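Local coordinates for tyrocidine synthase 2 (Brevibacillus parabrevis, PDB 6TA8), which is a multidomain synthase whose portion modelled here is a domain of the condensation family, with helices packed on several beta sheets, at residues A[307-312]-A[353-358]; A[301-306]-A[322-327]; A[207-212]-A[364-369]. All coordinates share one frame; numbering follows the deposited sequence.

Contact 1: A[307-312]-A[353-358]; sequences REDIQN and IPKKGI
E308 and K356 cross at about a right angle. The carboxylate of E308 lies across the inner part of the lysine chain rather than meeting its end. E308 OE2 is 3.3 Å from K356 CG, while K356 NZ stays 4.0 Å from E308 OE2. The salt bridge between them is therefore a long one. K356 is bent at chi2 (-76°) and again at chi4 (52°), which curls its ammonium round to the carboxylate without close contact. I358 takes the other end of E308. The side chains of E308 and I358 run antiparallel alongside each other, with I358 CD1 3.9 Å from E308 CB. The same methyl also meets I310 CG2 at 4.0 Å, where the two isoleucines cross at about a right angle. K355 runs nearly straight beyond CG and brings NZ to the D309 carbonyl. The modelled K355 NZ to D309 O distance is very short, so its exact length is doubtful. D309 is held in an Asx turn. Its OD1 accepts from Q311 N at 2.9 Å, and the N-H comes from well above the carboxylate plane. K355 NZ also forms a salt bridge with E216, whose other oxygen binds Q311 NE2. Charged contacts of K355 and K356 thus accompany the apolar contacts of I358 with E308 and I310. E216 probably balances the charge of K355; the share of the D309 carbonyl is uncertain.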
loop_
_atom_site.group_PDB
_atom_site.type_symbol
_atom_site.label_atom_id
_atom_site.label_comp_id
_atom_site.label_asym_id
_atom_site.label_seq_id
_atom_site.Cartn_x
_atom_site.Cartn_y
_atom_site.Cartn_z
ATOM N N ARG A 307 5.380 8.413 -6.470
ATOM C CA ARG A 307 6.613 8.535 -7.249
ATOM C C ARG A 307 6.465 9.591 -8.338
ATOM O O ARG A 307 6.696 9.338 -9.520
ATOM C CB ARG A 307 6.996 7.183 -7.838
ATOM C CG ARG A 307 7.427 6.153 -6.798
ATOM C CD ARG A 307 7.475 4.750 -7.389
ATOM N NE ARG A 307 8.378 3.867 -6.653
ATOM C CZ ARG A 307 8.009 3.104 -5.629
ATOM N NH1 ARG A 307 6.750 3.112 -5.213
ATOM N NH2 ARG A 307 8.899 2.329 -5.020
ATOM N N GLU A 308 6.071 10.799 -7.938
ATOM C CA GLU A 308 5.796 11.876 -8.873
ATOM C C GLU A 308 7.045 12.729 -9.093
ATOM O O GLU A 308 8.113 12.481 -8.527
ATOM C CB GLU A 308 4.633 12.730 -8.369
ATOM C CG GLU A 308 3.386 11.938 -8.014
ATOM C CD GLU A 308 2.662 11.409 -9.236
ATOM O OE1 GLU A 308 2.732 12.059 -10.301
ATOM O OE2 GLU A 308 2.020 10.342 -9.132
ATOM N N ASP A 309 6.903 13.755 -9.927
ATOM C CA ASP A 309 8.006 14.655 -10.251
ATOM C C ASP A 309 8.154 15.684 -9.137
ATOM O O ASP A 309 7.310 16.572 -8.986
ATOM C CB ASP A 309 7.759 15.329 -11.598
ATOM C CG ASP A 309 8.880 16.274 -11.996
ATOM O OD1 ASP A 309 9.994 16.152 -11.446
ATOM O OD2 ASP A 309 8.643 17.141 -12.864
ATOM N N ILE A 310 9.224 15.563 -8.355
ATOM C CA ILE A 310 9.541 16.541 -7.320
ATOM C C ILE A 310 10.725 17.369 -7.796
ATOM O O ILE A 310 11.578 17.775 -6.996
ATOM C CB ILE A 310 9.834 15.859 -5.970
ATOM C CG1 ILE A 310 10.953 14.826 -6.119
ATOM C CG2 ILE A 310 8.575 15.204 -5.419
ATOM C CD1 ILE A 310 11.401 14.220 -4.806
ATOM N N GLN A 311 10.780 17.618 -9.107
ATOM C CA GLN A 311 11.870 18.337 -9.762
ATOM C C GLN A 311 13.186 17.577 -9.625
ATOM O O GLN A 311 13.213 16.461 -9.093
ATOM C CB GLN A 311 12.000 19.758 -9.203
ATOM C CG GLN A 311 10.742 20.602 -9.369
ATOM C CD GLN A 311 10.811 21.914 -8.612
ATOM O OE1 GLN A 311 11.779 22.185 -7.901
ATOM N NE2 GLN A 311 9.779 22.736 -8.759
ATOM N N ASN A 312 14.273 18.168 -10.123
ATOM C CA ASN A 312 15.619 17.598 -10.134
ATOM C C ASN A 312 15.735 16.357 -11.013
ATOM O O ASN A 312 16.740 15.639 -10.927
ATOM C CB ASN A 312 16.112 17.272 -8.718
ATOM C CG ASN A 312 17.625 17.234 -8.620
ATOM O OD1 ASN A 312 18.258 18.214 -8.227
ATOM N ND2 ASN A 312 18.212 16.098 -8.978
ATOM N N ILE A 353 -6.958 17.843 -8.903
ATOM C CA ILE A 353 -5.922 17.604 -7.890
ATOM C C ILE A 353 -4.548 17.715 -8.542
ATOM O O ILE A 353 -4.318 17.104 -9.601
ATOM C CB ILE A 353 -6.115 16.230 -7.243
ATOM C CG1 ILE A 353 -7.564 16.060 -6.783
ATOM C CG2 ILE A 353 -5.151 16.045 -6.078
ATOM C CD1 ILE A 353 -7.808 14.814 -5.957
ATOM N N PRO A 354 -3.612 18.473 -7.964
ATOM C CA PRO A 354 -2.288 18.612 -8.586
ATOM C C PRO A 354 -1.316 17.503 -8.208
ATOM O O PRO A 354 -1.120 17.208 -7.024
ATOM C CB PRO A 354 -1.810 19.972 -8.068
ATOM C CG PRO A 354 -2.457 20.097 -6.727
ATOM C CD PRO A 354 -3.783 19.377 -6.812
ATOM N N LYS A 355 -0.708 16.880 -9.222
ATOM C CA LYS A 355 0.377 15.915 -9.036
ATOM C C LYS A 355 -0.035 14.750 -8.137
ATOM O O LYS A 355 0.750 14.270 -7.316
ATOM C CB LYS A 355 1.633 16.600 -8.491
ATOM C CG LYS A 355 2.449 17.323 -9.549
ATOM C CD LYS A 355 3.811 17.727 -9.015
ATOM C CE LYS A 355 4.722 18.184 -10.137
ATOM N NZ LYS A 355 6.085 18.519 -9.642
ATOM N N LYS A 356 -1.277 14.292 -8.296
ATOM C CA LYS A 356 -1.792 13.121 -7.581
ATOM C C LYS A 356 -1.706 13.303 -6.066
ATOM O O LYS A 356 -1.405 12.365 -5.326
ATOM C CB LYS A 356 -1.065 11.846 -8.016
ATOM C CG LYS A 356 -1.010 11.647 -9.522
ATOM C CD LYS A 356 -2.349 11.180 -10.068
ATOM C CE LYS A 356 -2.183 10.528 -11.431
ATOM N NZ LYS A 356 -1.145 9.458 -11.405
ATOM N N GLY A 357 -1.958 14.527 -5.605
ATOM C CA GLY A 357 -2.030 14.807 -4.181
ATOM C C GLY A 357 -0.761 14.556 -3.401
ATOM O O GLY A 357 -0.816 14.443 -2.174
ATOM N N ILE A 358 0.390 14.470 -4.073
ATOM C CA ILE A 358 1.638 14.218 -3.359
ATOM C C ILE A 358 1.993 15.392 -2.454
ATOM O O ILE A 358 2.633 15.210 -1.411
ATOM C CB ILE A 358 2.774 13.904 -4.353
ATOM C CG1 ILE A 358 4.043 13.478 -3.608
ATOM C CG2 ILE A 358 3.061 15.104 -5.246
ATOM C CD1 ILE A 358 5.240 13.262 -4.510
#

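Contact 2: A[301-306]-A[322-327]; sequences NLEGHG and WFTSQY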
loop_
_atom_site.group_PDB
_atom_site.type_symbol
_atom_site.label_atom_id
_atom_site.label_comp_id
_atom_site.label_asym_id
_atom_site.label_seq_id
_atom_site.Cartn_x
_atom_site.Cartn_y
_atom_site.Cartn_z
ATOM N N ASN A 301 -9.722 8.943 2.156
ATOM C CA ASN A 301 -8.265 9.029 2.250
ATOM C C ASN A 301 -7.679 8.134 1.166
ATOM O O ASN A 301 -7.398 6.954 1.383
ATOM C CB ASN A 301 -7.790 8.625 3.641
ATOM C CG ASN A 301 -6.304 8.858 3.845
ATOM O OD1 ASN A 301 -5.469 8.215 3.207
ATOM N ND2 ASN A 301 -5.967 9.774 4.745
ATOM N N LEU A 302 -7.492 8.704 -0.021
ATOM C CA LEU A 302 -6.986 7.942 -1.153
ATOM C C LEU A 302 -5.463 7.916 -1.142
ATOM O O LEU A 302 -4.813 8.914 -0.815
ATOM C CB LEU A 302 -7.499 8.536 -2.466
ATOM C CG LEU A 302 -7.099 7.807 -3.751
ATOM C CD1 LEU A 302 -7.980 6.593 -3.987
ATOM C CD2 LEU A 302 -7.181 8.743 -4.939
ATOM N N GLU A 303 -4.898 6.767 -1.496
ATOM C CA GLU A 303 -3.456 6.569 -1.498
ATOM C C GLU A 303 -2.946 6.456 -2.929
ATOM O O GLU A 303 -3.542 5.763 -3.758
ATOM C CB GLU A 303 -3.072 5.317 -0.706
ATOM C CG GLU A 303 -3.545 5.330 0.741
ATOM C CD GLU A 303 -3.054 4.129 1.528
ATOM O OE1 GLU A 303 -2.583 3.155 0.904
ATOM O OE2 GLU A 303 -3.139 4.162 2.775
ATOM N N GLY A 304 -1.837 7.147 -3.211
ATOM C CA GLY A 304 -1.206 7.104 -4.509
ATOM C C GLY A 304 0.206 6.546 -4.414
ATOM O O GLY A 304 0.766 6.378 -3.323
ATOM N N HIS A 305 0.782 6.259 -5.584
ATOM C CA HIS A 305 2.122 5.681 -5.627
ATOM C C HIS A 305 3.160 6.625 -5.038
ATOM O O HIS A 305 4.143 6.171 -4.441
ATOM C CB HIS A 305 2.493 5.312 -7.064
ATOM C CG HIS A 305 1.732 4.143 -7.605
ATOM N ND1 HIS A 305 2.017 3.570 -8.826
ATOM C CD2 HIS A 305 0.695 3.438 -7.092
ATOM C CE1 HIS A 305 1.188 2.564 -9.041
ATOM N NE2 HIS A 305 0.377 2.462 -8.005
ATOM N N GLY A 306 2.964 7.933 -5.195
ATOM C CA GLY A 306 3.866 8.910 -4.622
ATOM C C GLY A 306 5.194 9.060 -5.326
ATOM O O GLY A 306 6.068 9.769 -4.819
ATOM N N TRP A 322 9.052 3.119 0.784
ATOM C CA TRP A 322 7.674 3.453 1.146
ATOM C C TRP A 322 7.381 4.846 0.597
ATOM O O TRP A 322 7.621 5.859 1.255
ATOM C CB TRP A 322 7.465 3.379 2.655
ATOM C CG TRP A 322 6.018 3.304 3.050
ATOM C CD1 TRP A 322 4.953 3.118 2.218
ATOM C CD2 TRP A 322 5.478 3.420 4.373
ATOM N NE1 TRP A 322 3.784 3.108 2.940
ATOM C CE2 TRP A 322 4.080 3.290 4.266
ATOM C CE3 TRP A 322 6.042 3.617 5.637
ATOM C CZ2 TRP A 322 3.237 3.351 5.374
ATOM C CZ3 TRP A 322 5.202 3.677 6.736
ATOM C CH2 TRP A 322 3.817 3.546 6.597
ATOM N N PHE A 323 6.855 4.889 -0.626
ATOM C CA PHE A 323 6.572 6.135 -1.323
ATOM C C PHE A 323 5.107 6.547 -1.227
ATOM O O PHE A 323 4.699 7.493 -1.906
ATOM C CB PHE A 323 6.975 6.018 -2.796
ATOM C CG PHE A 323 8.459 6.003 -3.025
ATOM C CD1 PHE A 323 9.218 4.893 -2.688
ATOM C CD2 PHE A 323 9.094 7.095 -3.591
ATOM C CE1 PHE A 323 10.584 4.879 -2.903
ATOM C CE2 PHE A 323 10.457 7.086 -3.811
ATOM C CZ PHE A 323 11.204 5.978 -3.466
ATOM N N THR A 324 4.317 5.861 -0.402
ATOM C CA THR A 324 2.876 6.083 -0.366
ATOM C C THR A 324 2.546 7.532 -0.030
ATOM O O THR A 324 3.075 8.099 0.930
ATOM C CB THR A 324 2.229 5.143 0.654
ATOM O OG1 THR A 324 2.274 3.799 0.161
ATOM C CG2 THR A 324 0.779 5.536 0.908
ATOM N N SER A 325 1.673 8.131 -0.834
ATOM C CA SER A 325 1.191 9.487 -0.617
ATOM C C SER A 325 -0.295 9.440 -0.293
ATOM O O SER A 325 -1.077 8.837 -1.037
ATOM C CB SER A 325 1.438 10.364 -1.846
ATOM O OG SER A 325 0.506 10.072 -2.873
ATOM N N GLN A 326 -0.679 10.071 0.811
ATOM C CA GLN A 326 -2.065 10.121 1.250
ATOM C C GLN A 326 -2.601 11.539 1.109
ATOM O O GLN A 326 -1.904 12.511 1.417
ATOM C CB GLN A 326 -2.202 9.651 2.702
ATOM C CG GLN A 326 -1.934 8.168 2.902
ATOM C CD GLN A 326 -1.942 7.766 4.365
ATOM O OE1 GLN A 326 -1.629 8.569 5.243
ATOM N NE2 GLN A 326 -2.301 6.516 4.633
ATOM N N TYR A 327 -3.847 11.652 0.641
ATOM C CA TYR A 327 -4.469 12.953 0.449
ATOM C C TYR A 327 -5.975 12.780 0.421
ATOM O O TYR A 327 -6.460 11.804 -0.166
ATOM C CB TYR A 327 -3.988 13.621 -0.845
ATOM C CG TYR A 327 -4.181 12.791 -2.094
ATOM C CD1 TYR A 327 -3.295 11.772 -2.418
ATOM C CD2 TYR A 327 -5.238 13.039 -2.960
ATOM C CE1 TYR A 327 -3.463 11.014 -3.557
ATOM C CE2 TYR A 327 -5.412 12.286 -4.108
ATOM C CZ TYR A 327 -4.520 11.276 -4.400
ATOM O OH TYR A 327 -4.681 10.522 -5.539
HETATM O O HOH W 1 -4.333 7.764 -6.285
HETATM O O HOH W 2 0.380 2.102 2.113
HETATM O O HOH W 3 6.341 10.293 -2.105
#
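E303 and Q326 have matching torsions. In each, CG sits beside the backbone N (chi1 -58° and -69°) and the chain is extended beyond it. As E303 and Q326 face each other across the strands on the same side of the sheet, these torsions run the two side chains alongside one another. Q326 NE2 donates to E303 OE2 at 3.1 Å. The oxygen lies in the amide plane of Q326, but the donor stands above the carboxylate plane. N301 OD1 is 3.5 Å from Q326 CG. This oxygen is buried and has no partner in the model.

Y327 has CG between its backbone N and carbonyl carbon (chi1 55°), which swings the ring back under the neighbouring strand. One ring face covers L302 O, and L302 CD2 is 3.7 Å from Y327 CZ. The backbones form an antiparallel ladder. L302 with Y327 and G304 with S325 are hydrogen-bonded pairs, and E303 with Q326 is the non-hydrogen-bonded pair between them. The G304 N to S325 O bond is 2.9 Å and nearly straight. Beyond the strand, G306 has positive phi and its CA approaches F323 O at 3.2 Å in a CH...O contact. A water donates to both G306 O and F323 O.

W322 stacks on H164, and F323 N donates to D168; both partners belong to the HHxxxDG signature of the family. Strand 325-332 is outermost in its sheet. Strand 297-304 lies between it and strand 383-390, where F385 touches L302. Helix 39-46 packs on W322 and Q326.

Contact 3: A[207-212]-A[364-369]; sequences QLQKYA and RTLTTS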
loop_
_atom_site.group_PDB
_atom_site.type_symbol
_atom_site.label_atom_id
_atom_site.label_comp_id
_atom_site.label_asym_id
_atom_site.label_seq_id
_atom_site.Cartn_x
_atom_site.Cartn_y
_atom_site.Cartn_z
ATOM N N GLN A 207 15.920 15.155 -1.841
ATOM C CA GLN A 207 15.262 16.030 -2.804
ATOM C C GLN A 207 13.846 16.377 -2.361
ATOM O O GLN A 207 13.315 17.426 -2.744
ATOM C CB GLN A 207 15.255 15.369 -4.185
ATOM C CG GLN A 207 14.542 16.157 -5.278
ATOM C CD GLN A 207 15.000 17.600 -5.362
ATOM O OE1 GLN A 207 16.194 17.893 -5.297
ATOM N NE2 GLN A 207 14.047 18.512 -5.508
ATOM N N LEU A 208 13.228 15.520 -1.544
ATOM C CA LEU A 208 11.869 15.782 -1.085
ATOM C C LEU A 208 11.805 17.006 -0.180
ATOM O O LEU A 208 10.793 17.717 -0.175
ATOM C CB LEU A 208 11.317 14.554 -0.361
ATOM C CG LEU A 208 9.798 14.423 -0.261
ATOM C CD1 LEU A 208 9.159 14.422 -1.639
ATOM C CD2 LEU A 208 9.438 13.158 0.493
ATOM N N GLN A 209 12.866 17.271 0.584
ATOM C CA GLN A 209 12.877 18.451 1.442
ATOM C C GLN A 209 13.093 19.721 0.627
ATOM O O GLN A 209 12.517 20.769 0.938
ATOM C CB GLN A 209 13.952 18.307 2.519
ATOM C CG GLN A 209 14.034 19.483 3.481
ATOM C CD GLN A 209 12.743 19.704 4.249
ATOM O OE1 GLN A 209 12.142 18.761 4.764
ATOM N NE2 GLN A 209 12.312 20.957 4.329
ATOM N N LYS A 210 13.920 19.647 -0.420
ATOM C CA LYS A 210 14.107 20.799 -1.295
ATOM C C LYS A 210 12.820 21.137 -2.037
ATOM O O LYS A 210 12.443 22.311 -2.137
ATOM C CB LYS A 210 15.241 20.530 -2.282
ATOM C CG LYS A 210 16.607 20.369 -1.636
ATOM C CD LYS A 210 17.655 19.972 -2.662
ATOM C CE LYS A 210 19.034 19.858 -2.032
ATOM N NZ LYS A 210 20.049 19.375 -3.007
ATOM N N TYR A 211 12.133 20.120 -2.562
ATOM C CA TYR A 211 10.839 20.347 -3.197
ATOM C C TYR A 211 9.795 20.800 -2.185
ATOM O O TYR A 211 8.832 21.482 -2.553
ATOM C CB TYR A 211 10.383 19.075 -3.912
ATOM C CG TYR A 211 8.999 19.158 -4.515
ATOM C CD1 TYR A 211 8.779 19.833 -5.708
ATOM C CD2 TYR A 211 7.915 18.553 -3.895
ATOM C CE1 TYR A 211 7.515 19.908 -6.263
ATOM C CE2 TYR A 211 6.648 18.622 -4.441
ATOM C CZ TYR A 211 6.454 19.301 -5.625
ATOM O OH TYR A 211 5.194 19.371 -6.172
ATOM N N ALA A 212 9.968 20.435 -0.912
ATOM C CA ALA A 212 9.041 20.883 0.121
ATOM C C ALA A 212 9.111 22.392 0.310
ATOM O O ALA A 212 8.082 23.048 0.504
ATOM C CB ALA A 212 9.337 20.166 1.438
ATOM N N ARG A 364 2.317 19.608 5.373
ATOM C CA ARG A 364 2.073 19.557 6.809
ATOM C C ARG A 364 3.180 18.863 7.590
ATOM O O ARG A 364 3.148 18.883 8.824
ATOM C CB ARG A 364 0.739 18.858 7.103
ATOM C CG ARG A 364 0.663 17.423 6.624
ATOM C CD ARG A 364 -0.565 16.718 7.178
ATOM N NE ARG A 364 -0.509 16.571 8.629
ATOM C CZ ARG A 364 0.013 15.519 9.252
ATOM N NH1 ARG A 364 0.536 14.521 8.555
ATOM N NH2 ARG A 364 0.019 15.468 10.578
ATOM N N THR A 365 4.153 18.257 6.914
ATOM C CA THR A 365 5.214 17.523 7.591
ATOM C C THR A 365 6.617 18.005 7.258
ATOM O O THR A 365 7.521 17.820 8.076
ATOM C CB THR A 365 5.123 16.023 7.264
ATOM O OG1 THR A 365 4.961 15.848 5.852
ATOM C CG2 THR A 365 3.948 15.388 7.989
ATOM N N LEU A 366 6.827 18.616 6.090
ATOM C CA LEU A 366 8.163 18.997 5.655
ATOM C C LEU A 366 8.334 20.478 5.350
ATOM O O LEU A 366 9.464 20.971 5.428
ATOM C CB LEU A 366 8.569 18.198 4.405
ATOM C CG LEU A 366 8.529 16.673 4.502
ATOM C CD1 LEU A 366 9.000 16.053 3.195
ATOM C CD2 LEU A 366 9.372 16.182 5.669
ATOM N N THR A 367 7.268 21.194 5.003
ATOM C CA THR A 367 7.398 22.593 4.618
ATOM C C THR A 367 7.796 23.445 5.819
ATOM O O THR A 367 7.163 23.381 6.877
ATOM C CB THR A 367 6.090 23.104 4.016
ATOM O OG1 THR A 367 5.766 22.331 2.854
ATOM C CG2 THR A 367 6.220 24.567 3.620
ATOM N N THR A 368 8.844 24.248 5.647
ATOM C CA THR A 368 9.416 25.062 6.719
ATOM C C THR A 368 8.995 26.523 6.625
ATOM O O THR A 368 9.823 27.422 6.791
ATOM C CB THR A 368 10.939 24.952 6.706
ATOM O OG1 THR A 368 11.474 25.858 5.733
ATOM C CG2 THR A 368 11.370 23.536 6.359
ATOM N N SER A 369 7.718 26.795 6.362
ATOM C CA SER A 369 7.261 28.172 6.242
ATOM C C SER A 369 5.766 28.232 6.515
ATOM O O SER A 369 5.015 27.354 6.083
ATOM C CB SER A 369 7.566 28.744 4.852
ATOM O OG SER A 369 6.868 28.034 3.844
#
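L208 is the first residue of helix 201-212 here to meet the facing loop. It crosses L366 at about a right angle, with L208 CG 3.9 Å from L366 CD1. Its CD2 methyl lies about as near, so the L366 methyl rests against both the branch carbon and one methyl of L208.

Q209 follows and makes the polar link. CG is anti to the backbone N (chi1 -179°) and the chain then bends at chi2, which carries the amide over to the loop. Q209 NE2 donates to L366 O at 3.1 Å with an angle of 158°. The acceptor lies near the amide plane, while the donor is tilted 30° from the carbonyl plane. Q209 NE2 has a second acceptor in D213, which also binds T368 OG1. The amide and the threonine hydroxyl therefore share one aspartate. The T368 methyl CG2 lies 3.4 Å from Q209 NE2. On the other side of the amide, Q209 OE1 is 3.6 Å from L366 CB.

A212 closes the row. Its CB sits 3.6 Å from L366 CB, a direct contact at the base of the leucine side chain. The A212 carbonyl faces T367, whose OG1 binds I362 O.

The contact joins helix 201-212 to the loop that leaves helix 359-365. I362 of that helix touches both L208 and A212. P39 and K42 of helix 39-46 pack on L366, and P39 also touches L208. L366 is thus packed between two helices.

Overall arrangement
Contact 1 touches both of the others. Its centre is about 11 Å from that of contact 2 and about 13 Å from that of contact 3. Contacts 2 and 3 do not touch; their centres are about 16 Å apart and their nearest atoms about 6 Å. Contacts 1 and 2 interlock along the chain, and both fall within the long loop closed by contact 3. K356 and G357 pack on Y327, and R307 makes a cation-pi contact with F323. I310 O probably accepts from Q207 NE2, tying contact 1 to helix 201-212. R307 also forms a salt bridge with D168, so contacts 1 and 2 both reach the HHxxxDG motif.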